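Local coordinates for apical membrane antigen 1-like protein, soluble form (Toxoplasma gondii, PDB 3ZLE) that may play a role in host cell invasion, as a sporozoite paralog of apical membrane antigen 1, at residues N7-T12 with D17-F22; E254-R259 with A304-E309; G31-L36 with F187-E192; K49-G54 with D212-A217. All blocks are in the same frame, centred on the assembly; numbering follows the deposited sequence.

Contact 1: residues N7-T12 with D17-F22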
loop_
_atom_site.group_PDB
_atom_site.type_symbol
_atom_site.label_atom_id
_atom_site.label_comp_id
_atom_site.label_asym_id
_atom_site.label_seq_id
_atom_site.Cartn_x
_atom_site.Cartn_y
_atom_site.Cartn_z
ATOM N N ASN A 7 -2.450 -11.002 -26.414
ATOM C CA ASN A 7 -2.971 -10.397 -25.215
ATOM C C ASN A 7 -3.650 -9.068 -25.454
ATOM O O ASN A 7 -3.003 -8.092 -25.782
ATOM C CB ASN A 7 -1.850 -10.242 -24.198
ATOM C CG ASN A 7 -2.370 -9.897 -22.840
ATOM O OD1 ASN A 7 -3.552 -9.571 -22.690
ATOM N ND2 ASN A 7 -1.530 -9.979 -21.850
ATOM N N PRO A 8 -4.987 -9.019 -25.290
ATOM C CA PRO A 8 -5.685 -7.783 -25.602
ATOM C C PRO A 8 -5.344 -6.650 -24.610
ATOM O O PRO A 8 -5.554 -5.492 -24.928
ATOM C CB PRO A 8 -7.147 -8.179 -25.443
ATOM C CG PRO A 8 -7.114 -9.250 -24.419
ATOM C CD PRO A 8 -5.914 -10.054 -24.798
ATOM N N TRP A 9 -4.838 -6.996 -23.434
ATOM C CA TRP A 9 -4.387 -6.017 -22.458
ATOM C C TRP A 9 -3.183 -5.151 -22.875
ATOM O O TRP A 9 -2.915 -4.124 -22.254
ATOM C CB TRP A 9 -4.148 -6.693 -21.116
ATOM C CG TRP A 9 -5.466 -7.224 -20.581
ATOM C CD1 TRP A 9 -6.008 -8.446 -20.842
ATOM C CD2 TRP A 9 -6.504 -6.456 -19.933
ATOM N NE1 TRP A 9 -7.276 -8.529 -20.312
ATOM C CE2 TRP A 9 -7.629 -7.305 -19.808
ATOM C CE3 TRP A 9 -6.616 -5.114 -19.525
ATOM C CZ2 TRP A 9 -8.815 -6.888 -19.213
ATOM C CZ3 TRP A 9 -7.803 -4.698 -18.917
ATOM C CH2 TRP A 9 -8.873 -5.589 -18.750
ATOM N N ALA A 10 -2.505 -5.546 -23.951
ATOM C CA ALA A 10 -1.480 -4.716 -24.572
ATOM C C ALA A 10 -1.954 -4.094 -25.895
ATOM O O ALA A 10 -1.206 -3.410 -26.564
ATOM C CB ALA A 10 -0.195 -5.524 -24.771
ATOM N N THR A 11 -3.247 -4.222 -26.181
ATOM C CA THR A 11 -3.777 -4.030 -27.526
ATOM C C THR A 11 -4.352 -2.640 -27.707
ATOM O O THR A 11 -4.756 -2.255 -28.803
ATOM C CB THR A 11 -4.879 -5.058 -27.819
ATOM O OG1 THR A 11 -4.392 -6.023 -28.758
ATOM C CG2 THR A 11 -6.144 -4.395 -28.352
ATOM N N THR A 12 -4.374 -1.886 -26.628
ATOM C CA THR A 12 -5.131 -0.665 -26.587
ATOM C C THR A 12 -4.504 0.179 -25.512
ATOM O O THR A 12 -4.037 -0.346 -24.512
ATOM C CB THR A 12 -6.604 -0.954 -26.237
ATOM O OG1 THR A 12 -7.340 -1.185 -27.444
ATOM C CG2 THR A 12 -7.234 0.195 -25.457
ATOM N N ASP A 17 -2.825 0.834 -20.141
ATOM C CA ASP A 17 -2.693 1.757 -18.991
ATOM C C ASP A 17 -3.319 1.208 -17.774
ATOM O O ASP A 17 -2.900 1.475 -16.662
ATOM C CB ASP A 17 -3.332 3.121 -19.321
ATOM C CG ASP A 17 -2.504 3.931 -20.260
ATOM O OD1 ASP A 17 -1.406 3.449 -20.658
ATOM O OD2 ASP A 17 -2.982 5.004 -20.701
ATOM N N PHE A 18 -4.360 0.393 -17.954
ATOM C CA PHE A 18 -4.974 -0.189 -16.805
ATOM C C PHE A 18 -4.114 -1.312 -16.241
ATOM O O PHE A 18 -3.846 -1.372 -15.040
ATOM C CB PHE A 18 -6.373 -0.674 -17.164
ATOM C CG PHE A 18 -7.198 -1.065 -15.975
ATOM C CD1 PHE A 18 -7.881 -0.104 -15.231
ATOM C CD2 PHE A 18 -7.307 -2.402 -15.603
ATOM C CE1 PHE A 18 -8.686 -0.489 -14.148
ATOM C CE2 PHE A 18 -8.134 -2.795 -14.568
ATOM C CZ PHE A 18 -8.858 -1.829 -13.860
ATOM N N MET A 19 -3.598 -2.164 -17.126
ATOM C CA MET A 19 -2.749 -3.290 -16.677
ATOM C C MET A 19 -1.449 -2.776 -16.041
ATOM O O MET A 19 -0.977 -3.301 -15.035
ATOM C CB MET A 19 -2.438 -4.213 -17.882
ATOM C CG MET A 19 -2.227 -5.678 -17.542
ATOM S SD MET A 19 -3.617 -6.456 -16.680
ATOM C CE MET A 19 -2.810 -6.829 -15.124
ATOM N N LYS A 20 -0.844 -1.756 -16.657
ATOM C CA LYS A 20 0.446 -1.203 -16.147
ATOM C C LYS A 20 0.352 -0.899 -14.665
ATOM O O LYS A 20 1.361 -0.950 -13.941
ATOM C CB LYS A 20 0.782 0.105 -16.850
ATOM C CG LYS A 20 1.365 -0.014 -18.226
ATOM C CD LYS A 20 1.686 1.387 -18.761
ATOM C CE LYS A 20 1.546 1.480 -20.282
ATOM N NZ LYS A 20 2.003 0.254 -21.013
ATOM N N ARG A 21 -0.828 -0.486 -14.231
ATOM C CA ARG A 21 -0.998 -0.009 -12.863
ATOM C C ARG A 21 -0.594 -1.118 -11.909
ATOM O O ARG A 21 -0.332 -0.865 -10.723
ATOM C CB ARG A 21 -2.458 0.316 -12.584
ATOM C CG ARG A 21 -3.087 1.471 -13.286
ATOM C CD ARG A 21 -4.597 1.507 -12.829
ATOM N NE ARG A 21 -5.362 2.657 -13.318
ATOM C CZ ARG A 21 -5.507 3.820 -12.638
ATOM N NH1 ARG A 21 -4.833 4.026 -11.520
ATOM N NH2 ARG A 21 -6.286 4.795 -13.120
ATOM N N PHE A 22 -0.738 -2.361 -12.356
ATOM C CA PHE A 22 -0.589 -3.492 -11.430
ATOM C C PHE A 22 0.820 -4.069 -11.468
ATOM O O PHE A 22 1.135 -5.071 -10.791
ATOM C CB PHE A 22 -1.722 -4.550 -11.678
ATOM C CG PHE A 22 -3.106 -3.975 -11.521
ATOM C CD1 PHE A 22 -3.647 -3.812 -10.268
ATOM C CD2 PHE A 22 -3.764 -3.388 -12.612
ATOM C CE1 PHE A 22 -4.850 -3.156 -10.072
ATOM C CE2 PHE A 22 -4.988 -2.788 -12.450
ATOM C CZ PHE A 22 -5.514 -2.606 -11.161
#
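Trp-9 and Phe-18 run abreast, both directed to the same side, and Met-19 reaches the indole from the helix that carries Phe-18. The aromatic pair meets at one corner, Trp-9 CZ3 lying 4.1 Å from Phe-18 CD2, and each ring is approached obliquely. Met-19 approaches the five-membered end of the indole: its CG is 4.2 Å from Trp-9 CB, and its SD stands 4.8 Å from the centroid of the five-membered ring, 36° off the normal, an oblique Met-aromatic contact. Bends at chi2 and chi3 turn the methionine chain so that the sulfur comes beside the indole.

The backbone under Trp-9 is held by an Asx turn, in which Asn-7 OD1 accepts from Trp-9 N at 3.0 Å, the donor standing 50° out of the carbonyl plane. One face of Phe-18 receives Phe-22 CE2, 3.8 Å above the ring plane and toward the rim. Phe-377 stacks on Trp-9 and Phe-327 meets it edge-to-face, so the indole joins the N-terminal turn to strands 326-330 and 376-383. Across the segments the contacts are apolar plus one oblique sulfur-aromatic approach, which is consistent with cohesion mainly through dispersion and burial of Trp-9 and Met-19.

Contact 2: residues E254-R259 with A304-E309; sequences EECWKR and ANFYLE
Cys-256 projects from helix 254-259 onto Ala-304 and Phe-306, two residues of strand 304-308 whose CB atoms face the helix. Taken in order, Ala-304 comes first: its CB touches Cys-256 SG at 3.8 Å, a methyl against a sulfur. The CB of Asn-305 points away from the helix, and its ND2 donates to Phe-228 O and Phe-239 O. Phe-306 returns to the helix side and makes two contacts, CB with Cys-256 SG at 4.0 Å and CD1 with Cys-256 CB at 3.9 Å, the latter carbon reaching the ring obliquely. With Phe-306 CG anti to the backbone N, chi1 (174°) brings the CD1 corner of the ring to Cys-256 CB.

Cys-256 is the partner of Cys-317 in a disulfide, so a covalent link ties the helix to strand 315-320, the neighbour of strand 303-308 in the sheet. On the helix itself, Arg-259 NH1 and Glu-255 OE2 form a salt bridge at 3.2 Å. The segment axes approach to 8.9 Å and run nearly antiparallel, at 166°. This is a helix packed along the face of an antiparallel sheet and stapled to it by a disulfide, within the cysteine-rich AMA1 ectodomain, whose family belongs to the PAN clan.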
loop_
_atom_site.group_PDB
_atom_site.type_symbol
_atom_site.label_atom_id
_atom_site.label_comp_id
_atom_site.label_asym_id
_atom_site.label_seq_id
_atom_site.Cartn_x
_atom_site.Cartn_y
_atom_site.Cartn_z
ATOM N N GLU A 254 -13.169 -8.580 2.150
ATOM C CA GLU A 254 -12.420 -7.580 2.891
ATOM C C GLU A 254 -11.303 -8.219 3.736
ATOM O O GLU A 254 -10.229 -7.606 3.976
ATOM C CB GLU A 254 -13.372 -6.788 3.797
ATOM C CG GLU A 254 -12.662 -6.134 4.985
ATOM C CD GLU A 254 -13.587 -5.253 5.835
ATOM O OE1 GLU A 254 -14.651 -4.774 5.326
ATOM O OE2 GLU A 254 -13.236 -5.035 7.025
ATOM N N GLU A 255 -11.572 -9.426 4.225
ATOM C CA GLU A 255 -10.588 -10.172 4.965
ATOM C C GLU A 255 -9.438 -10.500 4.009
ATOM O O GLU A 255 -8.287 -10.340 4.361
ATOM C CB GLU A 255 -11.220 -11.454 5.571
ATOM C CG GLU A 255 -10.235 -12.499 6.114
ATOM C CD GLU A 255 -10.928 -13.608 6.936
ATOM O OE1 GLU A 255 -11.954 -13.332 7.587
ATOM O OE2 GLU A 255 -10.446 -14.755 6.938
ATOM N N CYS A 256 -9.762 -10.864 2.778
ATOM C CA CYS A 256 -8.735 -11.096 1.764
ATOM C C CYS A 256 -7.913 -9.826 1.504
ATOM O O CYS A 256 -6.705 -9.883 1.371
ATOM C CB CYS A 256 -9.348 -11.613 0.458
ATOM S SG CYS A 256 -8.150 -12.062 -0.831
ATOM N N TRP A 257 -8.583 -8.690 1.476
ATOM C CA TRP A 257 -7.928 -7.425 1.223
ATOM C C TRP A 257 -6.914 -7.088 2.335
ATOM O O TRP A 257 -5.811 -6.646 2.070
ATOM C CB TRP A 257 -8.993 -6.326 1.076
ATOM C CG TRP A 257 -8.432 -4.915 1.093
ATOM C CD1 TRP A 257 -7.748 -4.296 0.095
ATOM C CD2 TRP A 257 -8.499 -3.974 2.184
ATOM N NE1 TRP A 257 -7.392 -3.014 0.486
ATOM C CE2 TRP A 257 -7.846 -2.793 1.757
ATOM C CE3 TRP A 257 -9.108 -3.996 3.443
ATOM C CZ2 TRP A 257 -7.732 -1.638 2.576
ATOM C CZ3 TRP A 257 -9.010 -2.840 4.260
ATOM C CH2 TRP A 257 -8.387 -1.660 3.788
ATOM N N LYS A 258 -7.281 -7.368 3.573
ATOM C CA LYS A 258 -6.377 -7.204 4.704
ATOM C C LYS A 258 -5.228 -8.191 4.723
ATOM O O LYS A 258 -4.131 -7.871 5.188
ATOM C CB LYS A 258 -7.147 -7.327 5.986
ATOM C CG LYS A 258 -7.816 -6.047 6.370
ATOM C CD LYS A 258 -8.675 -6.218 7.598
ATOM C CE LYS A 258 -9.274 -4.884 7.950
ATOM N NZ LYS A 258 -10.288 -4.940 9.011
ATOM N N ARG A 259 -5.487 -9.392 4.223
ATOM C CA ARG A 259 -4.538 -10.470 4.309
ATOM C C ARG A 259 -3.363 -10.250 3.392
ATOM O O ARG A 259 -2.237 -10.580 3.739
ATOM C CB ARG A 259 -5.227 -11.782 3.953
ATOM C CG ARG A 259 -4.386 -13.018 4.181
ATOM C CD ARG A 259 -5.205 -14.084 4.912
ATOM N NE ARG A 259 -5.871 -15.005 4.013
ATOM C CZ ARG A 259 -7.038 -15.617 4.284
ATOM N NH1 ARG A 259 -7.719 -15.326 5.372
ATOM N NH2 ARG A 259 -7.515 -16.518 3.455
ATOM N N ALA A 304 -3.623 -10.384 -4.679
ATOM C CA ALA A 304 -4.508 -11.419 -4.206
ATOM C C ALA A 304 -5.722 -11.559 -5.114
ATOM O O ALA A 304 -6.336 -10.573 -5.494
ATOM C CB ALA A 304 -4.963 -11.145 -2.764
ATOM N N ASN A 305 -6.046 -12.800 -5.488
ATOM C CA ASN A 305 -7.295 -13.087 -6.160
ATOM C C ASN A 305 -8.316 -13.614 -5.179
ATOM O O ASN A 305 -8.056 -14.607 -4.466
ATOM C CB ASN A 305 -7.063 -14.099 -7.269
ATOM C CG ASN A 305 -6.579 -13.450 -8.530
ATOM O OD1 ASN A 305 -6.760 -12.232 -8.726
ATOM N ND2 ASN A 305 -5.987 -14.235 -9.404
ATOM N N PHE A 306 -9.473 -12.963 -5.118
ATOM C CA PHE A 306 -10.573 -13.443 -4.278
ATOM C C PHE A 306 -11.686 -14.090 -5.119
ATOM O O PHE A 306 -12.337 -13.425 -5.931
ATOM C CB PHE A 306 -11.158 -12.313 -3.462
ATOM C CG PHE A 306 -12.387 -12.712 -2.693
ATOM C CD1 PHE A 306 -12.281 -13.322 -1.448
ATOM C CD2 PHE A 306 -13.639 -12.597 -3.265
ATOM C CE1 PHE A 306 -13.408 -13.637 -0.726
ATOM C CE2 PHE A 306 -14.781 -12.951 -2.559
ATOM C CZ PHE A 306 -14.670 -13.442 -1.280
ATOM N N TYR A 307 -11.884 -15.403 -4.964
ATOM C CA TYR A 307 -12.915 -16.065 -5.774
ATOM C C TYR A 307 -13.590 -17.228 -5.096
ATOM O O TYR A 307 -13.167 -17.689 -4.035
ATOM C CB TYR A 307 -12.346 -16.491 -7.128
ATOM C CG TYR A 307 -11.235 -17.503 -7.012
ATOM C CD1 TYR A 307 -9.968 -17.121 -6.624
ATOM C CD2 TYR A 307 -11.491 -18.862 -7.182
ATOM C CE1 TYR A 307 -8.952 -18.054 -6.504
ATOM C CE2 TYR A 307 -10.491 -19.796 -7.080
ATOM C CZ TYR A 307 -9.221 -19.387 -6.742
ATOM O OH TYR A 307 -8.232 -20.331 -6.625
ATOM N N LEU A 308 -14.721 -17.617 -5.655
ATOM C CA LEU A 308 -15.471 -18.756 -5.206
ATOM C C LEU A 308 -14.961 -19.954 -5.990
ATOM O O LEU A 308 -15.054 -19.965 -7.207
ATOM C CB LEU A 308 -16.956 -18.519 -5.508
ATOM C CG LEU A 308 -17.954 -19.679 -5.338
ATOM C CD1 LEU A 308 -17.851 -20.282 -3.950
ATOM C CD2 LEU A 308 -19.368 -19.182 -5.591
ATOM N N GLU A 309 -14.276 -20.875 -5.304
ATOM C CA GLU A 309 -13.843 -22.131 -5.926
ATOM C C GLU A 309 -15.037 -22.979 -6.342
ATOM O O GLU A 309 -15.813 -23.431 -5.494
ATOM C CB GLU A 309 -12.958 -22.919 -4.978
ATOM C CG GLU A 309 -12.075 -23.928 -5.676
ATOM C CD GLU A 309 -10.682 -23.980 -5.086
ATOM O OE1 GLU A 309 -10.549 -24.419 -3.924
ATOM O OE2 GLU A 309 -9.724 -23.556 -5.779
#

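Contact 3: residues G31-L36 with F187-E192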
loop_
_atom_site.group_PDB
_atom_site.type_symbol
_atom_site.label_atom_id
_atom_site.label_comp_id
_atom_site.label_asym_id
_atom_site.label_seq_id
_atom_site.Cartn_x
_atom_site.Cartn_y
_atom_site.Cartn_z
ATOM N N GLY A 31 9.153 -1.137 -0.662
ATOM C CA GLY A 31 8.340 -1.993 0.189
ATOM C C GLY A 31 6.946 -1.396 0.375
ATOM O O GLY A 31 6.738 -0.175 0.181
ATOM N N ILE A 32 6.003 -2.249 0.783
ATOM C CA ILE A 32 4.590 -1.856 0.927
ATOM C C ILE A 32 4.192 -1.988 2.391
ATOM O O ILE A 32 3.875 -0.979 3.047
ATOM C CB ILE A 32 3.683 -2.732 0.042
ATOM C CG1 ILE A 32 4.124 -2.616 -1.436
ATOM C CG2 ILE A 32 2.224 -2.350 0.221
ATOM C CD1 ILE A 32 3.623 -3.732 -2.316
ATOM N N PHE A 33 4.399 -3.179 2.965
ATOM C CA PHE A 33 4.082 -3.394 4.407
ATOM C C PHE A 33 4.916 -2.442 5.252
ATOM O O PHE A 33 4.375 -1.532 5.907
ATOM C CB PHE A 33 4.290 -4.860 4.821
ATOM C CG PHE A 33 3.942 -5.158 6.277
ATOM C CD1 PHE A 33 2.598 -5.332 6.681
ATOM C CD2 PHE A 33 4.937 -5.419 7.195
ATOM C CE1 PHE A 33 2.270 -5.625 7.999
ATOM C CE2 PHE A 33 4.620 -5.718 8.533
ATOM C CZ PHE A 33 3.272 -5.822 8.935
ATOM N N VAL A 34 6.241 -2.576 5.158
ATOM C CA VAL A 34 7.164 -1.540 5.627
ATOM C C VAL A 34 7.995 -0.993 4.450
ATOM O O VAL A 34 8.639 -1.759 3.694
ATOM C CB VAL A 34 8.134 -2.092 6.675
ATOM C CG1 VAL A 34 9.295 -1.108 6.878
ATOM C CG2 VAL A 34 7.407 -2.365 7.986
ATOM N N ASP A 35 7.905 0.312 4.261
ATOM C CA ASP A 35 8.560 1.005 3.156
ATOM C C ASP A 35 9.801 1.721 3.632
ATOM O O ASP A 35 9.731 2.766 4.268
ATOM C CB ASP A 35 7.612 1.997 2.521
ATOM C CG ASP A 35 8.224 2.723 1.371
ATOM O OD1 ASP A 35 9.490 2.741 1.287
ATOM O OD2 ASP A 35 7.445 3.265 0.518
ATOM N N LEU A 36 10.965 1.183 3.309
ATOM C CA LEU A 36 12.173 1.878 3.727
ATOM C C LEU A 36 13.151 1.765 2.609
ATOM O O LEU A 36 14.290 1.373 2.809
ATOM C CB LEU A 36 12.732 1.314 5.072
ATOM C CG LEU A 36 11.936 1.583 6.352
ATOM C CD1 LEU A 36 12.465 0.737 7.538
ATOM C CD2 LEU A 36 11.906 3.064 6.739
ATOM N N PHE A 187 4.705 -1.686 17.702
ATOM C CA PHE A 187 3.821 -1.227 16.677
ATOM C C PHE A 187 4.104 -1.909 15.359
ATOM O O PHE A 187 5.248 -2.313 15.062
ATOM C CB PHE A 187 3.859 0.313 16.556
ATOM C CG PHE A 187 5.237 0.875 16.223
ATOM C CD1 PHE A 187 5.685 0.915 14.898
ATOM C CD2 PHE A 187 6.027 1.477 17.222
ATOM C CE1 PHE A 187 6.931 1.466 14.576
ATOM C CE2 PHE A 187 7.276 2.043 16.909
ATOM C CZ PHE A 187 7.713 2.066 15.573
ATOM N N GLU A 188 3.060 -2.031 14.545
ATOM C CA GLU A 188 3.174 -2.646 13.240
ATOM C C GLU A 188 2.121 -2.123 12.257
ATOM O O GLU A 188 1.087 -1.587 12.659
ATOM C CB GLU A 188 3.153 -4.205 13.352
ATOM C CG GLU A 188 1.830 -4.838 13.822
ATOM C CD GLU A 188 1.535 -4.678 15.330
ATOM O OE1 GLU A 188 2.493 -4.549 16.139
ATOM O OE2 GLU A 188 0.339 -4.781 15.731
ATOM N N PRO A 189 2.429 -2.172 10.966
ATOM C CA PRO A 189 1.476 -1.634 10.015
ATOM C C PRO A 189 0.278 -2.566 9.888
ATOM O O PRO A 189 0.424 -3.749 10.076
ATOM C CB PRO A 189 2.264 -1.608 8.689
ATOM C CG PRO A 189 3.709 -1.727 9.073
ATOM C CD PRO A 189 3.717 -2.535 10.347
ATOM N N VAL A 190 -0.902 -2.010 9.594
ATOM C CA VAL A 190 -2.105 -2.804 9.371
ATOM C C VAL A 190 -3.025 -2.064 8.391
ATOM O O VAL A 190 -3.022 -0.831 8.370
ATOM C CB VAL A 190 -2.807 -3.088 10.706
ATOM C CG1 VAL A 190 -3.646 -1.875 11.162
ATOM C CG2 VAL A 190 -3.644 -4.363 10.610
ATOM N N LYS A 191 -3.690 -2.793 7.479
ATOM C CA LYS A 191 -4.892 -2.245 6.813
ATOM C C LYS A 191 -6.103 -2.130 7.749
ATOM O O LYS A 191 -6.563 -3.129 8.306
ATOM C CB LYS A 191 -5.294 -3.072 5.603
ATOM C CG LYS A 191 -4.425 -2.926 4.364
ATOM C CD LYS A 191 -4.168 -1.494 3.982
ATOM C CE LYS A 191 -3.340 -1.334 2.705
ATOM N NZ LYS A 191 -3.865 -1.947 1.460
ATOM N N GLU A 192 -6.690 -0.929 7.776
ATOM C CA GLU A 192 -7.906 -0.663 8.505
ATOM C C GLU A 192 -9.004 -0.130 7.598
ATOM O O GLU A 192 -8.749 0.428 6.557
ATOM C CB GLU A 192 -7.654 0.283 9.694
ATOM C CG GLU A 192 -7.350 1.704 9.299
ATOM C CD GLU A 192 -7.472 2.698 10.455
ATOM O OE1 GLU A 192 -7.130 2.351 11.614
ATOM O OE2 GLU A 192 -7.860 3.853 10.191
#
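Phe-33 lies against Pro-189, joining an irregular loop of the AMA1 ectodomain to strand 187-191 of a two-stranded antiparallel sheet. From CB the phenylalanine extends with CG anti to the backbone N (chi1 -178°), which carries the ring out to the strand although the CB itself does not point there. Beyond CG, the far half of the ring does the touching. CE1 reaches Pro-189 O at 3.4 Å, CE2 comes to 3.8 Å from Pro-189 CD, and CZ, at the tip, is 3.6 Å from that same CD. The pyrrolidine therefore sits over one face of the ring, a CH-pi contact in which Pro-189 CD is 4.0 Å from the centroid and 29° off the normal.

Phe-261 of helix 253-262 also touches Pro-189. Lys-55 NZ donates a hydrogen bond to Phe-33 O, and this carbonyl oxygen also packs on Pro-189 CG at 3.2 Å. Val-34 adds a smaller apolar contact, its CG2 lying 3.9 Å from Pro-189 CG.

Contact 4: residues K49-G54 with D212-A217; sequences KCPVFG and DAWQSA
Pro-51 and Phe-53 meet Trp-214, which links strand 52-53, an outermost strand of a five-stranded antiparallel sheet, and the proline just before it to the short helix 214-217 of the AMA1 ectodomain. The aliphatic part of the contact belongs to the proline: Pro-51 CD lies 3.5 Å from Trp-214 CB, and Pro-51 CG is 3.9 Å from Trp-214 CG, the two side chains running roughly perpendicular to each other. A chi1 of 67° tucks the Trp-214 CG over its own backbone, flanked by N and C, and from there the indole extends past the pyrrolidine to the phenylalanine.

The Phe-53 ring and the six-membered ring of Trp-214 form an oblique pair, with centroids 6.0 Å apart and planes at 49°. Polar and covalent ties lie outside this apolar patch. Trp-214 NE1 is hydrogen-bonded to Thr-119 OG1, which fixes the polar edge of the indole, while Cys-50, next to the proline, forms a disulfide with Cys-218. Ile-121 of helix 120-129 touches all three contact residues. At the far end of the indole, Trp-214 CZ3 stands near the plane of the Phe-53 ring, 3.7 Å from its CZ.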
loop_
_atom_site.group_PDB
_atom_site.type_symbol
_atom_site.label_atom_id
_atom_site.label_comp_id
_atom_site.label_asym_id
_atom_site.label_seq_id
_atom_site.Cartn_x
_atom_site.Cartn_y
_atom_site.Cartn_z
ATOM N N LYS A 49 6.615 4.972 -4.663
ATOM C CA LYS A 49 5.964 5.992 -5.508
ATOM C C LYS A 49 4.428 5.964 -5.453
ATOM O O LYS A 49 3.764 6.920 -5.925
ATOM C CB LYS A 49 6.465 5.875 -6.969
ATOM C CG LYS A 49 7.729 6.681 -7.232
ATOM C CD LYS A 49 8.781 5.929 -8.035
ATOM C CE LYS A 49 8.164 4.891 -8.970
ATOM N NZ LYS A 49 8.947 4.719 -10.227
ATOM N N CYS A 50 3.851 4.908 -4.855
ATOM C CA CYS A 50 2.386 4.764 -4.804
ATOM C C CYS A 50 1.814 4.992 -3.402
ATOM O O CYS A 50 2.349 4.506 -2.422
ATOM C CB CYS A 50 1.932 3.386 -5.314
ATOM S SG CYS A 50 2.062 3.194 -7.084
ATOM N N PRO A 51 0.660 5.673 -3.324
ATOM C CA PRO A 51 0.003 5.794 -2.026
ATOM C C PRO A 51 -0.570 4.460 -1.573
ATOM O O PRO A 51 -0.879 3.581 -2.400
ATOM C CB PRO A 51 -1.098 6.832 -2.278
ATOM C CG PRO A 51 -1.324 6.857 -3.742
ATOM C CD PRO A 51 -0.085 6.332 -4.414
ATOM N N VAL A 52 -0.611 4.246 -0.267
ATOM C CA VAL A 52 -1.001 2.954 0.245
ATOM C C VAL A 52 -2.297 3.148 0.987
ATOM O O VAL A 52 -2.304 3.697 2.092
ATOM C CB VAL A 52 0.057 2.437 1.245
ATOM C CG1 VAL A 52 -0.127 0.913 1.463
ATOM C CG2 VAL A 52 1.460 2.758 0.734
ATOM N N PHE A 53 -3.397 2.673 0.409
ATOM C CA PHE A 53 -4.726 3.004 0.915
ATOM C C PHE A 53 -5.102 2.136 2.099
ATOM O O PHE A 53 -5.005 0.891 2.040
ATOM C CB PHE A 53 -5.748 2.818 -0.199
ATOM C CG PHE A 53 -5.726 3.913 -1.213
ATOM C CD1 PHE A 53 -4.780 3.896 -2.233
ATOM C CD2 PHE A 53 -6.521 5.057 -1.054
ATOM C CE1 PHE A 53 -4.771 4.899 -3.191
ATOM C CE2 PHE A 53 -6.445 6.116 -1.982
ATOM C CZ PHE A 53 -5.529 6.043 -3.018
ATOM N N GLY A 54 -5.514 2.779 3.187
ATOM C CA GLY A 54 -5.936 2.061 4.367
ATOM C C GLY A 54 -4.810 1.617 5.287
ATOM O O GLY A 54 -5.075 1.038 6.340
ATOM N N ASP A 212 0.274 14.239 -8.772
ATOM C CA ASP A 212 -1.099 13.754 -9.026
ATOM C C ASP A 212 -1.067 12.460 -9.824
ATOM O O ASP A 212 -2.111 11.847 -10.058
ATOM C CB ASP A 212 -1.883 14.850 -9.790
ATOM C CG ASP A 212 -2.229 16.016 -8.922
ATOM O OD1 ASP A 212 -2.400 15.835 -7.682
ATOM O OD2 ASP A 212 -2.429 17.125 -9.468
ATOM N N ALA A 213 0.136 11.994 -10.230
ATOM C CA ALA A 213 0.194 10.860 -11.175
ATOM C C ALA A 213 -0.434 9.595 -10.626
ATOM O O ALA A 213 -0.870 8.744 -11.419
ATOM C CB ALA A 213 1.649 10.566 -11.627
ATOM N N TRP A 214 -0.250 9.348 -9.336
ATOM C CA TRP A 214 -0.808 8.149 -8.680
ATOM C C TRP A 214 -2.205 7.826 -9.198
ATOM O O TRP A 214 -2.530 6.676 -9.348
ATOM C CB TRP A 214 -0.880 8.313 -7.129
ATOM C CG TRP A 214 -1.865 9.358 -6.696
ATOM C CD1 TRP A 214 -1.634 10.724 -6.582
ATOM C CD2 TRP A 214 -3.287 9.163 -6.405
ATOM N NE1 TRP A 214 -2.824 11.375 -6.194
ATOM C CE2 TRP A 214 -3.844 10.444 -6.128
ATOM C CE3 TRP A 214 -4.117 8.032 -6.338
ATOM C CZ2 TRP A 214 -5.190 10.614 -5.802
ATOM C CZ3 TRP A 214 -5.439 8.186 -6.024
ATOM C CH2 TRP A 214 -5.987 9.481 -5.776
ATOM N N GLN A 215 -3.047 8.821 -9.404
ATOM C CA GLN A 215 -4.405 8.588 -9.796
ATOM C C GLN A 215 -4.531 7.731 -11.014
ATOM O O GLN A 215 -5.384 6.978 -11.113
ATOM C CB GLN A 215 -5.187 9.871 -9.947
ATOM C CG GLN A 215 -6.676 9.687 -9.952
ATOM C CD GLN A 215 -7.502 10.939 -9.757
ATOM O OE1 GLN A 215 -7.204 11.770 -8.985
ATOM N NE2 GLN A 215 -8.561 11.014 -10.444
ATOM N N SER A 216 -3.577 7.848 -11.887
ATOM C CA SER A 216 -3.510 7.205 -13.155
ATOM C C SER A 216 -2.534 6.079 -13.269
ATOM O O SER A 216 -2.633 5.310 -14.125
ATOM C CB SER A 216 -3.039 8.210 -14.140
ATOM O OG SER A 216 -4.002 9.096 -14.442
ATOM N N ALA A 217 -1.543 6.046 -12.426
ATOM C CA ALA A 217 -0.436 5.143 -12.570
ATOM C C ALA A 217 -0.437 4.014 -11.593
ATOM O O ALA A 217 0.158 3.034 -11.781
ATOM C CB ALA A 217 0.835 5.904 -12.421
#

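In the fold
From the N terminus, contact 1 closes first, a short loop that folds the leading turn back on helix 13-20 before any other contact begins. Contacts 3 and 4 open next, at 31-36 and 49-54, and their long loops cross, closing at 187-192 and 212-217 in the same order. They join where Glu-192 N lies 2.9 Å from Gly-54 O, a probable hydrogen bond. Contact 2 follows in series, closing a loop from helix 253-262 to strand 303-308, and touches both through Trp-257, which packs on Glu-192 and on Phe-53. Contact 1 reaches contact 4 through Arg-21, whose NH1 bonds Gln-215 O. Together they join the N-terminal segment, three antiparallel sheets and helix 253-262 within the ectodomain.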